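Long-range contacts in prolyl 4-hydroxylase (Paramecium bursaria Chlorella virus 1, PDB 5C5T), which probably hydroxylates prolyl residues of collagen-like chains as a 2-oxoglutarate-dependent, iron-requiring dioxygenase: residues A[160-165]-A[214-219]; A[84-89]-A[128-133]; A[169-174]-A[208-213]. All coordinates share one frame; numbering follows the deposited sequence.

In the fold
All three contacts border the 2-oxoglutarate pocket, each lending it at least one residue. Contacts 1 and 2 belong to the six-stranded antiparallel sheet, where strands 217-225 and 120-129 are neighbours; contact 3 joins two strands of the five-stranded sheet and is nested within the loop that contact 1 closes. Contacts 1 and 3 are partly buried, whereas contact 2 lies at the surface. A beta bulge and a lysine-glutamate salt bridge mark contact 1, amide and carboxylate bonding marks contact 2, and contact 3 rests mainly on backbone bonds and one leucine. Glu-216 with Arg-128 ties contacts 1 and 2, Tyr-160 with Thr-172 ties 1 and 3, and Val-212 of contact 3 bonds Gly-132 and Gln-133 of contact 2 through the backbone.

Contact 1 of 3, residues A[160-165]-A[214-219]; sequences YLKAPE and SGEKII. With AKG (2-oxoglutaric acid), chain C.
Lys-162 lays its extended chain across Glu-216, its CD 3.5 Å from Glu-216 CG, before NZ closes a 2.6 Å salt bridge to Glu-216 OE2. NZ comes from above the carboxylate plane, 55° out of it. Glu-216 leaves the backbone heading away from 160-165, yet with CG between its backbone N and carbonyl carbon (chi1 69°) the extended chain turns the carboxylate back to the lysine. Its other oxygen, OE1, pairs with Arg-128. Beside the salt bridge, the backbones form a classic beta bulge: Ile-218 O accepts from both Leu-161 N, at 2.7 Å, and Lys-162 N, at 3.1 Å, while Ile-218 N returns a bond to Lys-162 O. Leu-161 CD1 lies across Ile-218 CG2, and both side chains pack on Ile-54 of helix 47-59. On the pocket side, Tyr-160 CD1 packs 3.9 Å from Ile-219 CG2, and Tyr-160 OH bonds Thr-172. Lys-217 reaches out fully extended to put NZ 2.7 Å from O4 of 2-oxoglutarate, with a weaker bond to O3 and a third partner in Gly-170 O. The strand thus offers a lysine whose charge would balance the ligand carboxylate, while the neighbouring glutamate, held between Lys-162 and Arg-128, would be favoured in its charged form.

Contact 2 of 3, residues A[84-89]-A[128-133]; sequences NSEQTW and RYKPGQ. With AKG (2-oxoglutaric acid), chain C.
The edge of the six-stranded antiparallel sheet of the oxygenase core lies here, where strand 86-89 joins strand 120-129 through Glu-86 and Arg-128, an antiparallel hydrogen-bonded pair. Glu-86 N reaches Arg-128 O at 3.1 Å and Arg-128 N reaches Glu-86 O at 2.9 Å. Beyond this pair, Gln-133 does the linking. Its NE2 gives Glu-86 OE2 a bond of 2.8 Å, nearly straight at 167°, in the plane of its own amide and on the syn lone pair of the carboxylate; the two flat groups lie nearly coplanar. Glu-86 is bent at chi2 (74°), which folds its carboxylate back to the amide. NE2 also makes a weak bond to Asn-84 OD1, whose amide stands almost perpendicular. Gln-133 OE1 accepts from Lys-130 N at 2.8 Å; this bond and the one to Glu-86 together fix which end of the amide is which. The same two residues bound a type II turn, closed by Gln-133 N to Lys-130 O. On the pocket side, Ser-85 CB sits over one face of the Tyr-129 ring, 4.2 Å from its centroid, a CH-pi contact. A water spans Ser-85 OG and Tyr-129 OH, and that hydroxyl lies 2.7 Å from O3 of 2-oxoglutarate. A tyrosine on a sheet strand meeting the far carboxylate of the cosubstrate fits the double-stranded beta-helix of 2-oxoglutarate oxygenases.

Contact 3 of 3, residues A[169-174]-A[208-213]; sequences GGETDF and AGLPVK. With AKG (2-oxoglutaric acid), chain C.
With chi1 at -60°, which sets CG beside its own backbone N, and chi2 at -172°, Leu-210 spreads its isobutyl group over Glu-171 and Asp-173 of the facing segment, with CB and CG both against Glu-171 O. The two methyls then part: CD1 lies 3.8 Å from Glu-171 OE1, and CD2 lies 3.9 Å from Asp-173 CB, which the backbone of Asp-173 sets against that methyl. Alongside the leucine the backbones are joined by four bonds. Leu-210 N meets Glu-171 O at 2.8 Å, approaching nearly along the C=O axis with an angle at hydrogen of 176°. Asp-173 and Ala-208 form an antiparallel hydrogen-bonded pair, and each gives its N-H to the other's carbonyl. Where both segments have left the strands, Gly-170 N bonds Pro-211 O at 3.0 Å from well above the carbonyl plane; Gly-170 CA also makes a fairly straight CA-H...O contact with Leu-210 O. Val-212 CG2 rests 4.0 Å from Gly-170 CA and also packs on Tyr-129 and Lys-217.

On the face carrying Thr-172, that residue and Gly-209 form a non-hydrogen-bonded pair that meets the cosubstrate. Thr-172 OG1, which is also bonded to Tyr-160 OH, donates to O4 of 2-oxoglutarate at 2.7 Å, in the carboxylate it shares with Lys-217. Gly-209, with no side chain, lets the same carboxylate settle against its CA, 3.6 Å from C5. Two short antiparallel strands, 172-174 and 207-209, thus wall the far-carboxylate end of the 2-oxoglutarate pocket, and strand 207-209 begins with the zinc ligand His-207, as is characteristic of the double-stranded beta-helix of 2-oxoglutarate-dependent oxygenases.

Contact 1 of 3, residues A[160-165]-A[214-219]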
loop_
_atom_site.group_PDB
_atom_site.type_symbol
_atom_site.label_atom_id
_atom_site.label_comp_id
_atom_site.label_asym_id
_atom_site.label_seq_id
_atom_site.Cartn_x
_atom_site.Cartn_y
_atom_site.Cartn_z
ATOM N N TYR A 160 -5.680 4.054 -3.415
ATOM C CA TYR A 160 -6.922 4.531 -2.746
ATOM C C TYR A 160 -8.117 4.197 -3.624
ATOM O O TYR A 160 -8.206 4.688 -4.761
ATOM C CB TYR A 160 -6.886 6.052 -2.483
ATOM C CG TYR A 160 -5.716 6.519 -1.619
ATOM C CD1 TYR A 160 -5.645 6.196 -0.306
ATOM C CD2 TYR A 160 -4.692 7.278 -2.169
ATOM C CE1 TYR A 160 -4.561 6.611 0.491
ATOM C CE2 TYR A 160 -3.601 7.684 -1.396
ATOM C CZ TYR A 160 -3.555 7.344 -0.065
ATOM O OH TYR A 160 -2.483 7.781 0.708
ATOM N N LEU A 161 -8.997 3.324 -3.135
ATOM C CA LEU A 161 -10.204 2.981 -3.885
ATOM C C LEU A 161 -11.348 3.917 -3.550
ATOM O O LEU A 161 -12.183 4.175 -4.414
ATOM C CB LEU A 161 -10.630 1.542 -3.612
ATOM C CG LEU A 161 -9.548 0.477 -3.848
ATOM C CD1 LEU A 161 -10.187 -0.914 -3.729
ATOM C CD2 LEU A 161 -8.840 0.581 -5.148
ATOM N N LYS A 162 -11.395 4.384 -2.309
ATOM C CA LYS A 162 -12.413 5.312 -1.855
ATOM C C LYS A 162 -11.818 6.244 -0.792
ATOM O O LYS A 162 -11.145 5.795 0.159
ATOM C CB LYS A 162 -13.629 4.575 -1.298
ATOM C CG LYS A 162 -14.791 5.532 -0.916
ATOM C CD LYS A 162 -16.108 4.779 -0.669
ATOM C CE LYS A 162 -17.270 5.772 -0.520
ATOM N NZ LYS A 162 -18.579 5.062 -0.488
ATOM N N ALA A 163 -12.017 7.542 -0.980
ATOM C CA ALA A 163 -11.523 8.557 -0.045
ATOM C C ALA A 163 -12.605 9.043 0.931
ATOM O O ALA A 163 -13.800 8.997 0.590
ATOM C CB ALA A 163 -10.980 9.725 -0.826
ATOM N N PRO A 164 -12.189 9.521 2.120
ATOM C CA PRO A 164 -13.076 10.167 3.105
ATOM C C PRO A 164 -13.763 11.353 2.507
ATOM O O PRO A 164 -13.334 11.874 1.468
ATOM C CB PRO A 164 -12.129 10.594 4.216
ATOM C CG PRO A 164 -10.993 9.636 4.146
ATOM C CD PRO A 164 -10.829 9.361 2.667
ATOM N N GLU A 165 -14.756 11.826 3.237
ATOM C CA GLU A 165 -15.472 13.036 2.881
ATOM C C GLU A 165 -14.605 14.301 3.039
ATOM O O GLU A 165 -13.439 14.217 3.466
ATOM C CB GLU A 165 -16.738 13.070 3.736
ATOM C CG GLU A 165 -17.791 12.065 3.217
ATOM C CD GLU A 165 -18.962 11.817 4.161
ATOM O OE1 GLU A 165 -19.148 12.589 5.129
ATOM O OE2 GLU A 165 -19.704 10.821 3.918
ATOM N N SER A 214 -14.833 11.283 8.789
ATOM C CA SER A 214 -16.135 11.199 8.168
ATOM C C SER A 214 -16.067 10.465 6.827
ATOM O O SER A 214 -15.071 10.508 6.093
ATOM C CB SER A 214 -16.749 12.586 7.992
ATOM O OG SER A 214 -16.136 13.279 6.944
ATOM N N GLY A 215 -17.112 9.718 6.546
ATOM C CA GLY A 215 -17.138 8.936 5.327
ATOM C C GLY A 215 -16.458 7.616 5.563
ATOM O O GLY A 215 -16.565 7.059 6.653
ATOM N N GLU A 216 -15.774 7.124 4.529
ATOM C CA GLU A 216 -15.030 5.896 4.637
ATOM C C GLU A 216 -13.804 5.937 3.751
ATOM O O GLU A 216 -13.662 6.793 2.855
ATOM C CB GLU A 216 -15.926 4.708 4.266
ATOM C CG GLU A 216 -16.276 4.694 2.794
ATOM C CD GLU A 216 -17.460 3.807 2.476
ATOM O OE1 GLU A 216 -17.385 2.582 2.714
ATOM O OE2 GLU A 216 -18.474 4.348 1.983
ATOM N N LYS A 217 -12.873 5.045 4.071
ATOM C CA LYS A 217 -11.621 4.951 3.331
ATOM C C LYS A 217 -11.408 3.473 2.968
ATOM O O LYS A 217 -11.468 2.611 3.849
ATOM C CB LYS A 217 -10.444 5.487 4.159
ATOM C CG LYS A 217 -9.040 5.238 3.598
ATOM C CD LYS A 217 -8.024 5.864 4.549
ATOM C CE LYS A 217 -6.597 5.560 4.137
ATOM N NZ LYS A 217 -5.640 6.038 5.158
ATOM N N ILE A 218 -11.167 3.207 1.695
ATOM C CA ILE A 218 -10.884 1.850 1.223
ATOM C C ILE A 218 -9.593 1.901 0.386
ATOM O O ILE A 218 -9.484 2.744 -0.523
ATOM C CB ILE A 218 -12.065 1.255 0.430
ATOM C CG1 ILE A 218 -13.366 1.423 1.214
ATOM C CG2 ILE A 218 -11.756 -0.193 0.096
ATOM C CD1 ILE A 218 -14.572 0.857 0.519
ATOM N N ILE A 219 -8.646 1.003 0.707
ATOM C CA ILE A 219 -7.398 0.857 -0.012
ATOM C C ILE A 219 -7.189 -0.579 -0.526
ATOM O O ILE A 219 -7.762 -1.563 -0.008
ATOM C CB ILE A 219 -6.235 1.276 0.905
ATOM C CG1 ILE A 219 -6.154 0.360 2.110
ATOM C CG2 ILE A 219 -6.403 2.745 1.273
ATOM C CD1 ILE A 219 -4.959 0.638 3.003
HETATM C C1 AKG C . -0.989 -0.724 5.544
HETATM O O1 AKG C . -2.067 -1.343 5.288
HETATM O O2 AKG C . 0.047 -1.395 5.794
HETATM C C2 AKG C . -0.993 0.774 5.664
HETATM O O5 AKG C . -0.045 1.294 6.188
HETATM C C3 AKG C . -2.189 1.585 5.140
HETATM C C4 AKG C . -1.962 3.071 5.248
HETATM C C5 AKG C . -3.239 3.859 5.105
HETATM O O3 AKG C . -4.349 3.327 5.385
HETATM O O4 AKG C . -3.178 5.052 4.678
HETATM O O HOH W 1 -16.196 8.644 2.066
#

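Contact 2 of 3, residues A[84-89]-A[128-133]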
loop_
_atom_site.group_PDB
_atom_site.type_symbol
_atom_site.label_atom_id
_atom_site.label_comp_id
_atom_site.label_asym_id
_atom_site.label_seq_id
_atom_site.Cartn_x
_atom_site.Cartn_y
_atom_site.Cartn_z
ATOM N N ASN A 84 -6.755 -1.011 13.189
ATOM C CA ASN A 84 -8.163 -0.963 13.505
ATOM C C ASN A 84 -8.860 -0.724 12.176
ATOM O O ASN A 84 -9.108 0.424 11.813
ATOM C CB ASN A 84 -8.446 0.167 14.511
ATOM C CG ASN A 84 -9.898 0.262 14.902
ATOM O OD1 ASN A 84 -10.636 -0.718 14.835
ATOM N ND2 ASN A 84 -10.320 1.458 15.328
ATOM N N SER A 85 -9.088 -1.817 11.440
ATOM C CA SER A 85 -9.678 -1.828 10.088
ATOM C C SER A 85 -10.214 -3.244 9.814
ATOM O O SER A 85 -9.981 -4.169 10.601
ATOM C CB SER A 85 -8.671 -1.436 9.007
ATOM O OG SER A 85 -7.629 -2.390 8.929
ATOM N N GLU A 86 -10.960 -3.375 8.724
ATOM C CA GLU A 86 -11.466 -4.663 8.214
ATOM C C GLU A 86 -10.653 -4.969 6.968
ATOM O O GLU A 86 -10.240 -4.035 6.293
ATOM C CB GLU A 86 -12.949 -4.544 7.876
ATOM C CG GLU A 86 -13.828 -4.323 9.080
ATOM C CD GLU A 86 -13.722 -2.920 9.635
ATOM O OE1 GLU A 86 -13.897 -1.925 8.863
ATOM O OE2 GLU A 86 -13.460 -2.824 10.859
ATOM N N GLN A 87 -10.369 -6.246 6.710
ATOM C CA GLN A 87 -9.583 -6.650 5.541
ATOM C C GLN A 87 -10.101 -7.886 4.813
ATOM O O GLN A 87 -10.703 -8.779 5.404
ATOM C CB GLN A 87 -8.138 -6.927 5.932
ATOM C CG GLN A 87 -7.451 -5.787 6.670
ATOM C CD GLN A 87 -7.327 -6.109 8.126
ATOM O OE1 GLN A 87 -6.883 -7.199 8.484
ATOM N NE2 GLN A 87 -7.747 -5.186 8.980
ATOM N N THR A 88 -9.828 -7.961 3.516
ATOM C CA THR A 88 -9.971 -9.215 2.802
ATOM C C THR A 88 -8.833 -9.402 1.803
ATOM O O THR A 88 -8.112 -8.441 1.482
ATOM C CB THR A 88 -11.354 -9.304 2.112
ATOM O OG1 THR A 88 -11.552 -10.617 1.600
ATOM C CG2 THR A 88 -11.527 -8.254 0.986
ATOM N N TRP A 89 -8.611 -10.649 1.402
ATOM C CA TRP A 89 -7.546 -11.018 0.454
ATOM C C TRP A 89 -8.056 -11.597 -0.855
ATOM O O TRP A 89 -9.004 -12.357 -0.854
ATOM C CB TRP A 89 -6.603 -12.058 1.051
ATOM C CG TRP A 89 -5.892 -11.619 2.293
ATOM C CD1 TRP A 89 -6.298 -11.832 3.576
ATOM C CD2 TRP A 89 -4.597 -10.962 2.379
ATOM N NE1 TRP A 89 -5.351 -11.342 4.460
ATOM C CE2 TRP A 89 -4.314 -10.786 3.749
ATOM C CE3 TRP A 89 -3.668 -10.518 1.445
ATOM C CZ2 TRP A 89 -3.145 -10.157 4.194
ATOM C CZ3 TRP A 89 -2.493 -9.890 1.892
ATOM C CH2 TRP A 89 -2.239 -9.742 3.242
ATOM N N ARG A 128 -10.611 -1.599 4.740
ATOM C CA ARG A 128 -11.598 -0.534 4.922
ATOM C C ARG A 128 -11.533 0.043 6.321
ATOM O O ARG A 128 -11.371 -0.683 7.306
ATOM C CB ARG A 128 -13.017 -1.059 4.662
ATOM C CG ARG A 128 -14.141 -0.012 4.952
ATOM C CD ARG A 128 -15.446 -0.447 4.270
ATOM N NE ARG A 128 -16.542 0.525 4.424
ATOM C CZ ARG A 128 -17.393 0.499 5.441
ATOM N NH1 ARG A 128 -17.249 -0.403 6.406
ATOM N NH2 ARG A 128 -18.375 1.394 5.508
ATOM N N TYR A 129 -11.659 1.368 6.371
ATOM C CA TYR A 129 -11.725 2.152 7.581
ATOM C C TYR A 129 -13.068 2.893 7.685
ATOM O O TYR A 129 -13.410 3.699 6.802
ATOM C CB TYR A 129 -10.631 3.204 7.615
ATOM C CG TYR A 129 -9.220 2.734 7.493
ATOM C CD1 TYR A 129 -8.467 2.422 8.593
ATOM C CD2 TYR A 129 -8.632 2.612 6.245
ATOM C CE1 TYR A 129 -7.140 2.010 8.471
ATOM C CE2 TYR A 129 -7.307 2.219 6.112
ATOM C CZ TYR A 129 -6.580 1.915 7.232
ATOM O OH TYR A 129 -5.281 1.520 7.102
ATOM N N LYS A 130 -13.798 2.605 8.758
ATOM C CA LYS A 130 -14.937 3.396 9.172
ATOM C C LYS A 130 -14.530 4.602 10.011
ATOM O O LYS A 130 -13.404 4.697 10.510
ATOM C CB LYS A 130 -15.877 2.515 9.986
ATOM C CG LYS A 130 -16.484 1.418 9.217
ATOM C CD LYS A 130 -17.401 0.579 10.113
ATOM C CE LYS A 130 -18.655 1.361 10.515
ATOM N NZ LYS A 130 -19.169 1.007 11.877
ATOM N N PRO A 131 -15.447 5.563 10.183
ATOM C CA PRO A 131 -15.077 6.651 11.081
ATOM C C PRO A 131 -14.536 6.147 12.445
ATOM O O PRO A 131 -15.091 5.249 13.053
ATOM C CB PRO A 131 -16.405 7.400 11.230
ATOM C CG PRO A 131 -16.993 7.276 9.909
ATOM C CD PRO A 131 -16.787 5.796 9.616
ATOM N N GLY A 132 -13.423 6.701 12.887
ATOM C CA GLY A 132 -12.804 6.299 14.122
ATOM C C GLY A 132 -11.681 5.292 13.914
ATOM O O GLY A 132 -10.912 5.021 14.856
ATOM N N GLN A 133 -11.618 4.717 12.707
ATOM C CA GLN A 133 -10.657 3.650 12.423
ATOM C C GLN A 133 -9.369 4.234 11.822
ATOM O O GLN A 133 -9.360 5.312 11.226
ATOM C CB GLN A 133 -11.285 2.590 11.519
ATOM C CG GLN A 133 -12.383 1.820 12.247
ATOM C CD GLN A 133 -12.784 0.553 11.574
ATOM O OE1 GLN A 133 -13.056 0.523 10.399
ATOM N NE2 GLN A 133 -12.814 -0.528 12.334
HETATM C C1 AKG C . -0.989 -0.724 5.544
HETATM O O1 AKG C . -2.067 -1.343 5.288
HETATM O O2 AKG C . 0.047 -1.395 5.794
HETATM C C2 AKG C . -0.993 0.774 5.664
HETATM O O5 AKG C . -0.045 1.294 6.188
HETATM C C3 AKG C . -2.189 1.585 5.140
HETATM C C4 AKG C . -1.962 3.071 5.248
HETATM C C5 AKG C . -3.239 3.859 5.105
HETATM O O3 AKG C . -4.349 3.327 5.385
HETATM O O4 AKG C . -3.178 5.052 4.678
HETATM O O HOH W 2 -5.681 -1.435 7.247
#

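Contact 3 of 3, residues A[169-174]-A[208-213]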
loop_
_atom_site.group_PDB
_atom_site.type_symbol
_atom_site.label_atom_id
_atom_site.label_comp_id
_atom_site.label_asym_id
_atom_site.label_seq_id
_atom_site.Cartn_x
_atom_site.Cartn_y
_atom_site.Cartn_z
ATOM N N GLY A 169 -10.166 13.499 7.072
ATOM C CA GLY A 169 -8.976 12.874 7.627
ATOM C C GLY A 169 -8.549 11.697 6.773
ATOM O O GLY A 169 -8.645 11.727 5.537
ATOM N N GLY A 170 -8.059 10.647 7.431
ATOM C CA GLY A 170 -7.651 9.433 6.744
ATOM C C GLY A 170 -6.431 9.609 5.863
ATOM O O GLY A 170 -6.217 8.869 4.928
ATOM N N GLU A 171 -5.586 10.589 6.162
ATOM C CA GLU A 171 -4.362 10.703 5.386
ATOM C C GLU A 171 -3.393 9.523 5.635
ATOM O O GLU A 171 -3.438 8.916 6.705
ATOM C CB GLU A 171 -3.663 11.998 5.714
ATOM C CG GLU A 171 -4.486 13.218 5.371
ATOM C CD GLU A 171 -5.196 13.796 6.566
ATOM O OE1 GLU A 171 -5.591 13.047 7.518
ATOM O OE2 GLU A 171 -5.349 15.046 6.545
ATOM N N THR A 172 -2.499 9.300 4.677
ATOM C CA THR A 172 -1.362 8.412 4.887
ATOM C C THR A 172 -0.210 9.292 5.332
ATOM O O THR A 172 0.177 10.196 4.603
ATOM C CB THR A 172 -0.966 7.638 3.633
ATOM O OG1 THR A 172 -2.108 6.966 3.101
ATOM C CG2 THR A 172 0.138 6.615 3.919
ATOM N N ASP A 173 0.306 9.044 6.538
ATOM C CA ASP A 173 1.310 9.870 7.147
ATOM C C ASP A 173 2.687 9.192 7.043
ATOM O O ASP A 173 2.826 7.992 7.344
ATOM C CB ASP A 173 0.934 10.143 8.615
ATOM C CG ASP A 173 1.808 11.195 9.286
ATOM O OD1 ASP A 173 2.426 12.022 8.589
ATOM O OD2 ASP A 173 1.904 11.196 10.525
ATOM N N PHE A 174 3.690 9.946 6.585
ATOM C CA PHE A 174 5.087 9.525 6.661
ATOM C C PHE A 174 5.782 10.524 7.570
ATOM O O PHE A 174 6.360 11.517 7.107
ATOM C CB PHE A 174 5.765 9.489 5.264
ATOM C CG PHE A 174 5.181 8.473 4.294
ATOM C CD1 PHE A 174 5.704 7.212 4.167
ATOM C CD2 PHE A 174 4.135 8.827 3.458
ATOM C CE1 PHE A 174 5.179 6.318 3.259
ATOM C CE2 PHE A 174 3.603 7.925 2.555
ATOM C CZ PHE A 174 4.142 6.659 2.463
ATOM N N ALA A 208 1.645 5.631 8.710
ATOM C CA ALA A 208 0.395 5.381 9.414
ATOM C C ALA A 208 -0.776 5.753 8.545
ATOM O O ALA A 208 -0.641 6.572 7.638
ATOM C CB ALA A 208 0.354 6.191 10.689
ATOM N N GLY A 209 -1.914 5.127 8.788
ATOM C CA GLY A 209 -3.159 5.640 8.253
ATOM C C GLY A 209 -3.838 6.411 9.380
ATOM O O GLY A 209 -4.168 5.835 10.404
ATOM N N LEU A 210 -4.036 7.713 9.198
ATOM C CA LEU A 210 -4.611 8.550 10.241
ATOM C C LEU A 210 -6.112 8.325 10.407
ATOM O O LEU A 210 -6.804 7.784 9.537
ATOM C CB LEU A 210 -4.319 10.027 9.927
ATOM C CG LEU A 210 -2.840 10.429 9.843
ATOM C CD1 LEU A 210 -2.706 11.925 9.721
ATOM C CD2 LEU A 210 -2.054 9.932 11.054
ATOM N N PRO A 211 -6.653 8.723 11.558
ATOM C CA PRO A 211 -8.073 8.384 11.723
ATOM C C PRO A 211 -9.014 8.999 10.704
ATOM O O PRO A 211 -8.811 10.148 10.280
ATOM C CB PRO A 211 -8.364 8.917 13.125
ATOM C CG PRO A 211 -7.039 8.857 13.822
ATOM C CD PRO A 211 -6.073 9.289 12.789
ATOM N N VAL A 212 -10.007 8.215 10.299
ATOM C CA VAL A 212 -11.064 8.708 9.424
ATOM C C VAL A 212 -12.055 9.439 10.312
ATOM O O VAL A 212 -12.515 8.888 11.308
ATOM C CB VAL A 212 -11.728 7.592 8.657
ATOM C CG1 VAL A 212 -13.004 8.092 7.925
ATOM C CG2 VAL A 212 -10.721 7.004 7.669
ATOM N N LYS A 213 -12.405 10.660 9.924
ATOM C CA LYS A 213 -13.367 11.450 10.698
ATOM C C LYS A 213 -14.764 11.362 10.107
ATOM O O LYS A 213 -15.770 11.374 10.836
ATOM C CB LYS A 213 -12.942 12.903 10.743
ATOM C CG LYS A 213 -11.647 13.139 11.439
ATOM C CD LYS A 213 -11.312 14.605 11.298
ATOM C CE LYS A 213 -9.861 14.899 11.473
ATOM N NZ LYS A 213 -9.670 16.380 11.476
HETATM C C1 AKG C . -0.989 -0.724 5.544
HETATM O O1 AKG C . -2.067 -1.343 5.288
HETATM O O2 AKG C . 0.047 -1.395 5.794
HETATM C C2 AKG C . -0.993 0.774 5.664
HETATM O O5 AKG C . -0.045 1.294 6.188
HETATM C C3 AKG C . -2.189 1.585 5.140
HETATM C C4 AKG C . -1.962 3.071 5.248
HETATM C C5 AKG C . -3.239 3.859 5.105
HETATM O O3 AKG C . -4.349 3.327 5.385
HETATM O O4 AKG C . -3.178 5.052 4.678
#